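Local coordinates for protein leucine aminopeptidase 1 (Caenorhabditis elegans, PDB 2HC9) that removes N-terminal amino acids, preferably leucine, from peptides as a two-zinc aminopeptidase of the M17 family and probably serves in digestion, at residues T88-I93 and V120-A125; P241-H246 and S295-A300. The protein carries 1 engineered substitution. All blocks are in the same frame, centred on the assembly; numbering follows the deposited sequence. Where two conformers were deposited one is given.

Contact 1 (T88-I93 and V120-A125)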
loop_
_atom_site.group_PDB
_atom_site.type_symbol
_atom_site.label_atom_id
_atom_site.label_comp_id
_atom_site.label_asym_id
_atom_site.label_seq_id
_atom_site.Cartn_x
_atom_site.Cartn_y
_atom_site.Cartn_z
ATOM N N THR A 88 9.096 18.620 37.629
ATOM C CA THR A 88 10.524 18.948 37.422
ATOM C C THR A 88 10.779 19.601 36.073
ATOM O O THR A 88 11.792 20.285 35.899
ATOM C CB THR A 88 11.418 17.694 37.502
ATOM O OG1 THR A 88 11.218 16.905 36.323
ATOM C CG2 THR A 88 11.115 16.842 38.736
ATOM N N ASN A 89 9.893 19.344 35.098
ATOM C CA ASN A 89 10.106 19.807 33.695
ATOM C C ASN A 89 11.479 19.378 33.139
ATOM O O ASN A 89 12.094 20.078 32.334
ATOM C CB ASN A 89 9.947 21.330 33.581
ATOM C CG ASN A 89 8.500 21.774 33.618
ATOM O OD1 ASN A 89 8.149 22.726 34.316
ATOM N ND2 ASN A 89 7.650 21.070 32.890
ATOM N N ALA A 90 11.962 18.221 33.579
ATOM C CA ALA A 90 13.334 17.817 33.242
ATOM C C ALA A 90 13.516 17.644 31.751
ATOM O O ALA A 90 14.583 17.943 31.229
ATOM C CB ALA A 90 13.732 16.563 33.993
ATOM N N HIS A 91 12.462 17.202 31.042
ATOM C CA HIS A 91 12.551 17.107 29.577
ATOM C C HIS A 91 12.944 18.395 28.874
ATOM O O HIS A 91 13.570 18.331 27.815
ATOM C CB HIS A 91 11.274 16.529 28.968
ATOM C CG HIS A 91 10.929 15.198 29.525
ATOM N ND1 HIS A 91 10.334 15.054 30.758
ATOM C CD2 HIS A 91 11.166 13.944 29.068
ATOM C CE1 HIS A 91 10.173 13.772 31.018
ATOM N NE2 HIS A 91 10.670 13.077 30.015
ATOM N N SER A 92 12.578 19.545 29.453
ATOM C CA SER A 92 12.941 20.849 28.897
ATOM C C SER A 92 14.450 21.059 28.882
ATOM O O SER A 92 14.988 21.693 27.972
ATOM C CB SER A 92 12.291 21.994 29.689
ATOM O OG SER A 92 10.879 21.962 29.592
ATOM N N ILE A 93 15.131 20.556 29.914
ATOM C CA ILE A 93 16.621 20.617 29.922
ATOM C C ILE A 93 17.176 19.828 28.743
ATOM O O ILE A 93 17.958 20.337 27.962
ATOM C CB ILE A 93 17.225 20.068 31.228
ATOM C CG1 ILE A 93 16.778 20.954 32.410
ATOM C CG2 ILE A 93 18.782 19.987 31.115
ATOM C CD1 ILE A 93 17.134 20.360 33.765
ATOM N N VAL A 120 16.468 17.794 41.649
ATOM C CA VAL A 120 17.883 17.526 41.376
ATOM C C VAL A 120 18.089 16.240 40.567
ATOM O O VAL A 120 18.821 16.246 39.572
ATOM C CB VAL A 120 18.726 17.466 42.670
ATOM C CG1 VAL A 120 20.148 16.953 42.344
ATOM C CG2 VAL A 120 18.767 18.863 43.324
ATOM N N LEU A 121 17.464 15.139 40.992
ATOM C CA LEU A 121 17.750 13.852 40.355
ATOM C C LEU A 121 17.378 13.855 38.857
ATOM O O LEU A 121 18.163 13.440 38.011
ATOM C CB LEU A 121 17.012 12.728 41.092
ATOM C CG LEU A 121 17.319 11.298 40.647
ATOM C CD1 LEU A 121 17.153 10.376 41.843
ATOM C CD2 LEU A 121 16.400 10.825 39.461
ATOM N N SER A 122 16.164 14.308 38.541
ATOM C CA SER A 122 15.706 14.330 37.143
ATOM C C SER A 122 16.544 15.279 36.301
ATOM O O SER A 122 16.823 14.997 35.122
ATOM C CB SER A 122 14.228 14.740 37.067
ATOM O OG SER A 122 14.080 16.057 37.556
ATOM N N HIS A 123 16.945 16.413 36.902
ATOM C CA HIS A 123 17.726 17.412 36.168
ATOM C C HIS A 123 19.120 16.891 35.866
ATOM O O HIS A 123 19.616 17.030 34.741
ATOM C CB HIS A 123 17.808 18.717 36.972
ATOM C CG HIS A 123 16.530 19.506 36.952
ATOM N ND1 HIS A 123 16.480 20.863 37.213
ATOM C CD2 HIS A 123 15.261 19.137 36.648
ATOM C CE1 HIS A 123 15.228 21.284 37.118
ATOM N NE2 HIS A 123 14.469 20.260 36.775
ATOM N N VAL A 124 19.759 16.295 36.872
ATOM C CA VAL A 124 21.068 15.660 36.652
ATOM C C VAL A 124 20.980 14.585 35.538
ATOM O O VAL A 124 21.794 14.572 34.615
ATOM C CB VAL A 124 21.639 15.081 37.964
ATOM C CG1 VAL A 124 22.866 14.176 37.681
ATOM C CG2 VAL A 124 22.005 16.223 38.908
ATOM N N ALA A 125 19.967 13.721 35.623
ATOM C CA ALA A 125 19.826 12.635 34.650
ATOM C C ALA A 125 19.672 13.224 33.245
ATOM O O ALA A 125 20.308 12.753 32.286
ATOM C CB ALA A 125 18.625 11.775 34.990
#

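Contact 2 (P241-H246 and S295-A300)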
loop_
_atom_site.group_PDB
_atom_site.type_symbol
_atom_site.label_atom_id
_atom_site.label_comp_id
_atom_site.label_asym_id
_atom_site.label_seq_id
_atom_site.Cartn_x
_atom_site.Cartn_y
_atom_site.Cartn_z
ATOM N N PRO A 241 19.582 -12.303 52.895
ATOM C CA PRO A 241 18.926 -13.230 53.822
ATOM C C PRO A 241 17.961 -12.462 54.703
ATOM O O PRO A 241 18.303 -11.383 55.193
ATOM C CB PRO A 241 20.095 -13.768 54.660
ATOM C CG PRO A 241 21.258 -13.731 53.698
ATOM C CD PRO A 241 21.053 -12.434 52.936
ATOM N N GLY A 242 16.752 -12.992 54.841
ATOM C CA GLY A 242 15.736 -12.375 55.688
ATOM C C GLY A 242 15.062 -11.125 55.143
ATOM O O GLY A 242 14.299 -10.482 55.850
ATOM N N SER A 243 15.319 -10.758 53.888
ATOM C CA SER A 243 14.731 -9.514 53.377
ATOM C C SER A 243 13.214 -9.703 53.303
ATOM O O SER A 243 12.725 -10.815 53.094
ATOM C CB SER A 243 15.297 -9.174 51.992
ATOM O OG SER A 243 14.932 -10.167 51.039
ATOM N N THR A 244 12.468 -8.623 53.484
ATOM C CA THR A 244 11.016 -8.725 53.396
ATOM C C THR A 244 10.535 -8.765 51.943
ATOM O O THR A 244 9.555 -9.446 51.637
ATOM C CB THR A 244 10.321 -7.606 54.183
ATOM O OG1 THR A 244 10.686 -6.339 53.642
ATOM C CG2 THR A 244 10.786 -7.623 55.605
ATOM N N GLU A 245 11.232 -8.041 51.067
ATOM C CA GLU A 245 10.921 -8.036 49.617
ATOM C C GLU A 245 11.849 -8.910 48.777
ATOM O O GLU A 245 13.012 -9.158 49.128
ATOM C CB GLU A 245 10.937 -6.609 49.047
ATOM C CG GLU A 245 10.082 -5.585 49.815
ATOM C CD GLU A 245 8.594 -5.933 49.898
ATOM O OE1 GLU A 245 8.090 -6.711 49.055
ATOM O OE2 GLU A 245 7.924 -5.413 50.824
ATOM N N HIS A 246 11.330 -9.358 47.638
ATOM C CA HIS A 246 12.075 -10.197 46.721
ATOM C C HIS A 246 11.664 -9.706 45.340
ATOM O O HIS A 246 10.563 -10.004 44.878
ATOM C CB HIS A 246 11.687 -11.675 46.925
ATOM C CG HIS A 246 12.183 -12.220 48.223
ATOM N ND1 HIS A 246 11.505 -12.027 49.407
ATOM C CD2 HIS A 246 13.330 -12.860 48.541
ATOM C CE1 HIS A 246 12.195 -12.565 50.395
ATOM N NE2 HIS A 246 13.305 -13.075 49.899
ATOM N N SER A 295 18.820 -3.007 50.313
ATOM C CA SER A 295 18.572 -3.766 51.533
ATOM C C SER A 295 17.658 -4.981 51.295
ATOM O O SER A 295 17.460 -5.791 52.202
ATOM C CB SER A 295 17.949 -2.863 52.596
ATOM O OG SER A 295 16.631 -2.497 52.225
ATOM N N GLN A 296 17.077 -5.082 50.097
ATOM C CA GLN A 296 16.157 -6.182 49.788
ATOM C C GLN A 296 16.759 -7.119 48.765
ATOM O O GLN A 296 17.760 -6.810 48.144
ATOM C CB GLN A 296 14.818 -5.632 49.299
ATOM C CG GLN A 296 14.207 -4.629 50.241
ATOM C CD GLN A 296 13.871 -5.241 51.590
ATOM O OE1 GLN A 296 13.275 -6.321 51.666
ATOM N NE2 GLN A 296 14.290 -4.568 52.669
ATOM N N THR A 297 16.165 -8.291 48.605
ATOM C CA THR A 297 16.675 -9.207 47.623
ATOM C C THR A 297 16.232 -8.677 46.257
ATOM O O THR A 297 15.073 -8.258 46.089
ATOM C CB THR A 297 16.126 -10.629 47.864
ATOM O OG1 THR A 297 16.717 -11.158 49.066
ATOM C CG2 THR A 297 16.454 -11.550 46.685
ATOM N N LEU A 298 17.164 -8.678 45.305
ATOM C CA LEU A 298 16.944 -8.030 44.002
ATOM C C LEU A 298 17.574 -8.900 42.933
ATOM O O LEU A 298 18.705 -9.377 43.105
ATOM C CB LEU A 298 17.572 -6.627 43.960
ATOM C CG LEU A 298 17.338 -5.811 42.678
ATOM C CD1 LEU A 298 15.826 -5.504 42.491
ATOM C CD2 LEU A 298 18.184 -4.508 42.680
ATOM N N HIS A 299 16.854 -9.087 41.819
ATOM C CA HIS A 299 17.382 -9.883 40.699
ATOM C C HIS A 299 17.217 -9.085 39.394
ATOM O O HIS A 299 16.179 -8.452 39.178
ATOM C CB HIS A 299 16.626 -11.208 40.544
ATOM C CG HIS A 299 16.461 -11.989 41.819
ATOM N ND1 HIS A 299 17.396 -12.908 42.257
ATOM C CD2 HIS A 299 15.452 -12.017 42.725
ATOM C CE1 HIS A 299 16.971 -13.463 43.383
ATOM N NE2 HIS A 299 15.796 -12.935 43.692
ATOM N N ALA A 300 18.233 -9.116 38.538
ATOM C CA ALA A 300 18.084 -8.654 37.143
ATOM C C ALA A 300 18.016 -9.910 36.282
ATOM O O ALA A 300 18.899 -10.772 36.378
ATOM C CB ALA A 300 19.259 -7.764 36.734
HETATM O O HOH W 1 13.853 -6.460 55.084
#

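Contact 1 (T88-I93 and V120-A125)
The carbonyl oxygen of Thr88 receives the imidazole N-H of His123, with NE2 2.8 Å from O and the N-H pointing almost straight at it (165°). The oxygen lies close to the plane of the ring, at its edge, while the donor sits 23° off the carbonyl plane. His123 reaches it because its CG stands anti to its own carbonyl carbon (chi1 -75°), which carries the ring out from helix 120-128 toward the start of helix 90-97. Over one face of the same ring comes the end of Ile93: CD1 stands 3.5 Å from the ring centroid, displaced toward the CG and ND1 side, in a CH-pi contact, the two side chains crossing at about a right angle. Beside the histidine, Ser122 fits between Thr88 and Ala90. Its CB meets the Ala90 methyl at 3.6 Å, and its OG, hydrogen-bonded to Asp119 O, lies 3.1 Å from Thr88 CB. Thr88 OG1 accepts from the backbone N of Ala90 at 3.1 Å, an ST turn that leads into the helix, and it also pairs with Thr86 OG1. Replacing His123 with a leucine would probably leave the carbonyl of the buried Thr88 without this donor and Ile93 CD1 without its flat seat. Leu113 of strand 108-114 also touches His123, and Val77 of strand 72-77 touches Ile93, which ties the helix pair to the sheet of the N-terminal domain. The bond to NE2 implies that this nitrogen carries a proton, so one imidazole ties helix 120-128 to the turn before helix 90-97 through its N-H, and to Ile93 through its pi face.

Contact 2 (P241-H246 and S295-A300)
His246 and Thr297 form a parallel beta bridge, their CA atoms 4.8 Å apart, and a weak bond runs from Thr297 N to Glu245 O at 3.3 Å. Before the bridge, Gln296 folds back on the 241-246 loop: with its chain bent at chi2 (-63°), OE1 takes the backbone N-H of Glu245 at 2.7 Å, nearly straight at 168°. The other end of the amide, NE2, gives one bond to Ser295 OG and another to a water that also accepts from Thr244 N, so the amide is held from both ends. Ser243 OG donates to Glu245 O at 2.9 Å and lies 2.8 Å from Thr297 OG1, a hydroxyl that is also bonded to Val240 N. The same OG stands over one face of the His246 ring, toward its rim, while His246 CD2 touches Thr297 CB at 3.6 Å. Leu298, next along the strand, packs against Tyr286, Leu289 and Val290 of helix 277-290. The loop thus turns out of strand 232-238, antiparallel to 297-307, and into strand 246-254, parallel to it, an arrangement belonging to the mixed beta sheet, flanked by helices, of the M17 catalytic domain.

How the contacts relate
Contact 1 closes before contact 2 opens along the chain, and the two belong to different family regions: 88-93 with 120-125 to the N-terminal domain, 241-246 with 295-300 to the catalytic domain. Their centres are 30 Å apart and their nearest atoms about 15 Å, with no touch between them. Contact 1 joins helices 90-97 and 120-128 beside the six-stranded mixed sheet; contact 2 lies where strands 246-254 and 297-307 begin in the larger mixed sheet. Helix 157-178, which packs on 120-125, follows the N-terminal sheet in sequence. Each contact is thus local to its own domain and away from the zinc site, though contact 2 starts the strand that leads to the zinc ligand Lys252.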